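Local structure of cycloalternan-forming enzyme (Listeria monocytogenes serovar 1/2a, 5F7U) at residues A[893-906]-A[909-923]. The protein belongs to the family 31 glycoside hydrolases, multidomain proteins built round a TIM barrel, and binds glycans and magnesium ions. The protein carries 1 engineered substitution. Numbering follows the deposited sequence.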
# COMPACT_ATOMS: atom_id res chain seq x y z
N VAL A 893 22.76 16.45 35.62
CA VAL A 893 21.35 16.79 35.78
C VAL A 893 20.74 15.98 36.91
O VAL A 893 21.15 14.84 37.17
CB VAL A 893 20.54 16.70 34.46
CG1 VAL A 893 21.13 17.63 33.41
CG2 VAL A 893 20.45 15.26 33.95
N ALA A 894 19.75 16.57 37.59
CA ALA A 894 19.27 16.05 38.86
C ALA A 894 18.39 14.83 38.69
O ALA A 894 17.48 14.82 37.86
CB ALA A 894 18.51 17.13 39.63
N LYS A 895 18.66 13.80 39.50
CA LYS A 895 17.78 12.65 39.57
C LYS A 895 16.43 13.05 40.16
O LYS A 895 16.35 13.65 41.25
CB LYS A 895 18.43 11.54 40.40
CG LYS A 895 17.60 10.27 40.52
CD LYS A 895 18.06 9.47 41.72
CE LYS A 895 17.43 8.09 41.74
NZ LYS A 895 18.22 7.14 40.90
N ALA A 896 15.36 12.72 39.44
CA ALA A 896 14.01 12.86 39.97
C ALA A 896 13.55 11.53 40.54
O ALA A 896 13.61 10.50 39.86
CB ALA A 896 13.05 13.36 38.89
N ASP A 897 13.12 11.55 41.79
CA ASP A 897 12.68 10.33 42.47
C ASP A 897 11.28 9.86 42.05
O ASP A 897 10.99 8.67 42.14
CB ASP A 897 12.76 10.48 44.00
CG ASP A 897 14.19 10.48 44.51
OD1 ASP A 897 15.05 9.78 43.93
OD2 ASP A 897 14.46 11.20 45.51
N THR A 898 10.43 10.79 41.62
CA THR A 898 9.08 10.47 41.16
C THR A 898 8.80 11.09 39.80
O THR A 898 9.42 12.10 39.43
CB THR A 898 7.97 10.99 42.11
OG1 THR A 898 7.96 12.42 42.10
CG2 THR A 898 8.14 10.46 43.54
N LEU A 899 7.85 10.50 39.08
CA LEU A 899 7.33 11.11 37.87
C LEU A 899 6.86 12.57 38.06
O LEU A 899 7.10 13.41 37.19
CB LEU A 899 6.24 10.23 37.25
CG LEU A 899 5.89 10.47 35.78
CD1 LEU A 899 7.14 10.52 34.92
CD2 LEU A 899 4.93 9.40 35.28
N ASP A 900 6.24 12.87 39.21
CA ASP A 900 5.84 14.24 39.57
C ASP A 900 7.01 15.23 39.56
O ASP A 900 6.91 16.30 38.95
CB ASP A 900 5.16 14.29 40.96
CG ASP A 900 3.72 13.81 40.93
OD1 ASP A 900 3.20 13.42 39.86
OD2 ASP A 900 3.08 13.82 42.01
N ALA A 901 8.10 14.85 40.22
CA ALA A 901 9.31 15.67 40.32
C ALA A 901 9.93 15.87 38.94
O ALA A 901 10.35 16.98 38.59
CB ALA A 901 10.32 15.02 41.27
N PHE A 902 9.96 14.79 38.16
CA PHE A 902 10.42 14.83 36.78
C PHE A 902 9.65 15.83 35.93
O PHE A 902 10.26 16.59 35.17
CB PHE A 902 10.37 13.45 36.13
CG PHE A 902 10.94 13.43 34.74
CD1 PHE A 902 12.33 13.46 34.55
CD2 PHE A 902 10.10 13.41 33.62
CE1 PHE A 902 12.86 13.45 33.27
CE2 PHE A 902 10.64 13.42 32.34
CZ PHE A 902 12.01 13.44 32.16
N ASN A 903 8.33 15.80 36.05
CA ASN A 903 7.47 16.71 35.31
C ASN A 903 7.71 18.19 35.69
O ASN A 903 7.75 19.06 34.82
CB ASN A 903 6.01 16.29 35.44
CG ASN A 903 5.67 15.10 34.54
OD1 ASN A 903 6.11 15.05 33.40
ND2 ASN A 903 4.89 14.16 35.05
N GLU A 904 7.91 18.44 36.98
CA GLU A 904 8.18 19.79 37.51
C GLU A 904 9.58 20.34 37.15
O GLU A 904 9.75 21.55 36.99
CB GLU A 904 7.90 19.84 39.02
CG GLU A 904 6.40 19.86 39.32
CD GLU A 904 6.05 19.67 40.79
OE1 GLU A 904 5.98 18.50 41.26
OE2 GLU A 904 5.81 20.69 41.47
N ALA A 905 10.57 19.46 36.99
CA ALA A 905 11.96 19.82 36.65
C ALA A 905 12.13 20.50 35.29
O ALA A 905 11.40 20.18 34.35
CB ALA A 905 12.85 18.59 36.72
N THR A 906 13.07 21.43 35.21
CA THR A 906 13.50 22.05 33.93
C THR A 906 14.38 21.10 33.10
O THR A 906 14.26 21.04 31.88
CB THR A 906 14.23 23.38 34.17
OG1 THR A 906 13.32 24.28 34.80
CG2 THR A 906 14.70 24.03 32.87
N TYR A 909 16.64 13.62 35.19
CA TYR A 909 16.40 12.25 34.74
C TYR A 909 15.58 11.44 35.74
O TYR A 909 15.54 11.76 36.92
CB TYR A 909 17.70 11.54 34.35
CG TYR A 909 18.54 11.02 35.49
CD1 TYR A 909 19.40 11.88 36.19
CD2 TYR A 909 18.51 9.66 35.86
CE1 TYR A 909 20.20 11.40 37.22
CE2 TYR A 909 19.31 9.17 36.90
CZ TYR A 909 20.15 10.05 37.58
OH TYR A 909 20.94 9.61 38.61
N TYR A 910 14.92 10.40 35.24
CA TYR A 910 14.04 9.55 36.04
C TYR A 910 14.14 8.14 35.48
O TYR A 910 14.30 7.97 34.27
CB TYR A 910 12.60 10.06 35.97
CG TYR A 910 11.55 9.09 36.48
CD1 TYR A 910 11.33 8.93 37.86
CD2 TYR A 910 10.77 8.34 35.59
CE1 TYR A 910 10.37 8.04 38.33
CE2 TYR A 910 9.80 7.45 36.05
CZ TYR A 910 9.61 7.30 37.42
OH TYR A 910 8.65 6.42 37.87
N TYR A 911 14.03 7.13 36.34
CA TYR A 911 14.11 5.74 35.87
C TYR A 911 12.79 5.01 36.10
O TYR A 911 12.34 4.88 37.23
CB TYR A 911 15.29 5.00 36.51
CG TYR A 911 15.51 3.62 35.92
CD1 TYR A 911 16.02 3.46 34.63
CD2 TYR A 911 15.17 2.46 36.65
CE1 TYR A 911 16.21 2.21 34.09
CE2 TYR A 911 15.35 1.19 36.10
CZ TYR A 911 15.88 1.08 34.82
OH TYR A 911 16.08 -0.15 34.25
N ASP A 912 12.19 4.55 35.00
CA ASP A 912 10.96 3.77 35.02
C ASP A 912 11.37 2.30 35.17
O ASP A 912 11.82 1.68 34.21
CB ASP A 912 10.20 4.02 33.70
CG ASP A 912 8.89 3.24 33.58
OD1 ASP A 912 8.63 2.26 34.32
OD2 ASP A 912 8.09 3.64 32.69
N THR A 913 11.21 1.75 36.38
CA THR A 913 11.62 0.36 36.65
C THR A 913 10.75 -0.71 35.96
O THR A 913 11.21 -1.85 35.75
CB THR A 913 11.67 0.04 38.16
OG1 THR A 913 10.34 0.00 38.69
CG2 THR A 913 12.48 1.09 38.92
N VAL A 914 9.51 -0.36 35.61
CA VAL A 914 8.57 -1.31 34.98
C VAL A 914 8.94 -1.53 33.52
O VAL A 914 8.92 -2.67 33.05
CB VAL A 914 7.10 -0.83 35.11
CG1 VAL A 914 6.14 -1.70 34.29
CG2 VAL A 914 6.68 -0.86 36.57
N GLN A 915 9.32 -0.45 32.86
CA GLN A 915 9.64 -0.43 31.43
C GLN A 915 11.14 -0.54 31.15
O GLN A 915 11.53 -0.74 30.00
CB GLN A 915 9.10 0.85 30.79
CG GLN A 915 7.57 0.97 30.80
CD GLN A 915 6.90 0.04 29.80
OE1 GLN A 915 7.46 -0.26 28.75
NE2 GLN A 915 5.68 -0.40 30.10
N ASN A 916 11.96 -0.39 32.20
CA ASN A 916 13.41 -0.28 32.07
C ASN A 916 13.81 0.83 31.11
O ASN A 916 14.60 0.64 30.17
CB ASN A 916 14.04 -1.64 31.72
CG ASN A 916 13.83 -2.66 32.82
OD1 ASN A 916 14.22 -2.44 33.98
ND2 ASN A 916 13.23 -3.79 32.46
N LEU A 917 13.21 2.00 31.31
CA LEU A 917 13.52 3.18 30.52
C LEU A 917 14.06 4.29 31.39
O LEU A 917 13.46 4.60 32.42
CB LEU A 917 12.26 3.69 29.81
CG LEU A 917 11.62 2.78 28.76
CD1 LEU A 917 10.29 3.37 28.36
CD2 LEU A 917 12.53 2.65 27.54
N THR A 918 15.18 4.86 30.96
CA THR A 918 15.70 6.09 31.55
C THR A 918 15.13 7.33 30.85
O THR A 918 15.35 7.53 29.65
CB THR A 918 17.24 6.16 31.49
OG1 THR A 918 17.79 4.96 32.07
CG2 THR A 918 17.73 7.36 32.30
N TYR A 919 14.42 8.17 31.61
CA TYR A 919 13.90 9.42 31.06
C TYR A 919 14.95 10.50 31.27
O TYR A 919 15.49 10.60 32.37
CB TYR A 919 12.62 9.88 31.77
CG TYR A 919 11.38 8.99 31.70
CD1 TYR A 919 11.45 7.63 31.36
CD2 TYR A 919 10.14 9.51 32.07
CE1 TYR A 919 10.31 6.84 31.34
CE2 TYR A 919 9.00 8.72 32.06
CZ TYR A 919 9.09 7.39 31.70
OH TYR A 919 7.97 6.61 31.70
N VAL A 920 15.23 11.29 30.23
CA VAL A 920 16.16 12.44 30.35
C VAL A 920 15.50 13.68 29.75
O VAL A 920 15.19 13.70 28.56
CB VAL A 920 17.53 12.18 29.66
CG1 VAL A 920 18.46 13.38 29.84
CG2 VAL A 920 18.21 10.93 30.22
N LYS A 921 15.28 14.70 30.58
CA LYS A 921 14.71 15.96 30.12
C LYS A 921 15.81 16.97 29.83
O LYS A 921 16.63 17.25 30.71
CB LYS A 921 13.73 16.53 31.15
CG LYS A 921 13.02 17.80 30.71
CD LYS A 921 12.04 18.26 31.78
CE LYS A 921 10.76 17.44 31.80
NZ LYS A 921 9.74 18.05 32.70
N ALA A 922 15.82 17.48 28.61
CA ALA A 922 16.71 18.57 28.19
C ALA A 922 15.86 19.78 27.86
O ALA A 922 14.81 19.66 27.25
CB ALA A 922 17.53 18.17 26.97
N ALA A 923 16.31 20.95 28.31
CA ALA A 923 15.62 22.20 28.02
C ALA A 923 15.73 22.54 26.52
O ALA A 923 16.63 22.06 25.84
CB ALA A 923 16.21 23.33 28.87
O HOH W 1 20.43 7.21 39.53
O HOH W 2 14.86 8.00 39.08
O HOH W 3 6.71 7.96 40.01
O HOH W 4 7.65 16.52 31.53
O HOH W 5 9.56 21.01 32.43
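Lys895 and Tyr909 form a single beta bridge, in which Tyr909 N donates to Ala894 O (3.0 Å) and Ala896 N gives a nearly straight bond to Tyr909 O (2.7 Å). Beyond it, helix 899-904 runs roughly antiparallel to strand 909-912, at -149°. Phe902 drops from the helix onto the hairpin. The edge of the Tyr919 ring meets one face of Phe902 in a T-shaped pair, planes at 75°. Lys921 CE lies over the opposite face, and Tyr910 CB packs 3.7 Å from Phe902 CD1. The Lys921 chain bends at chi3 (-77°) and carries NZ over the Phe902 ring, in a cation-pi contact, to the end of the helix. There NZ donates to Phe902 O (2.9 Å) and Ala905 O (3.2 Å). Two waters also accept from it, one shared with Asn903 OD1, the other with Ala905 O, so four acceptors share three hydrogens. Carbonyls at and just past the helix C-terminus probably stabilise the charge, with a long, weak ion pair to Glu873. Tyr910 lays a ring face against Leu899 CA, and Leu899 CD1 reaches Tyr919 CE2 (3.9 Å). On the strand face opposite Tyr910, the Tyr909 ring takes Lys895 CA over its face in a CH-pi contact. A water joins Tyr909 OH to Lys895 NZ, which also forms a salt bridge with Glu882. The short helix thus precedes the edge strand of a mixed sheet and covers the outer face of its hairpin. Val920 and Ala922 turn to the other face, toward strand 929-934 of an antiparallel sheet, a beta-sandwich-like pairing.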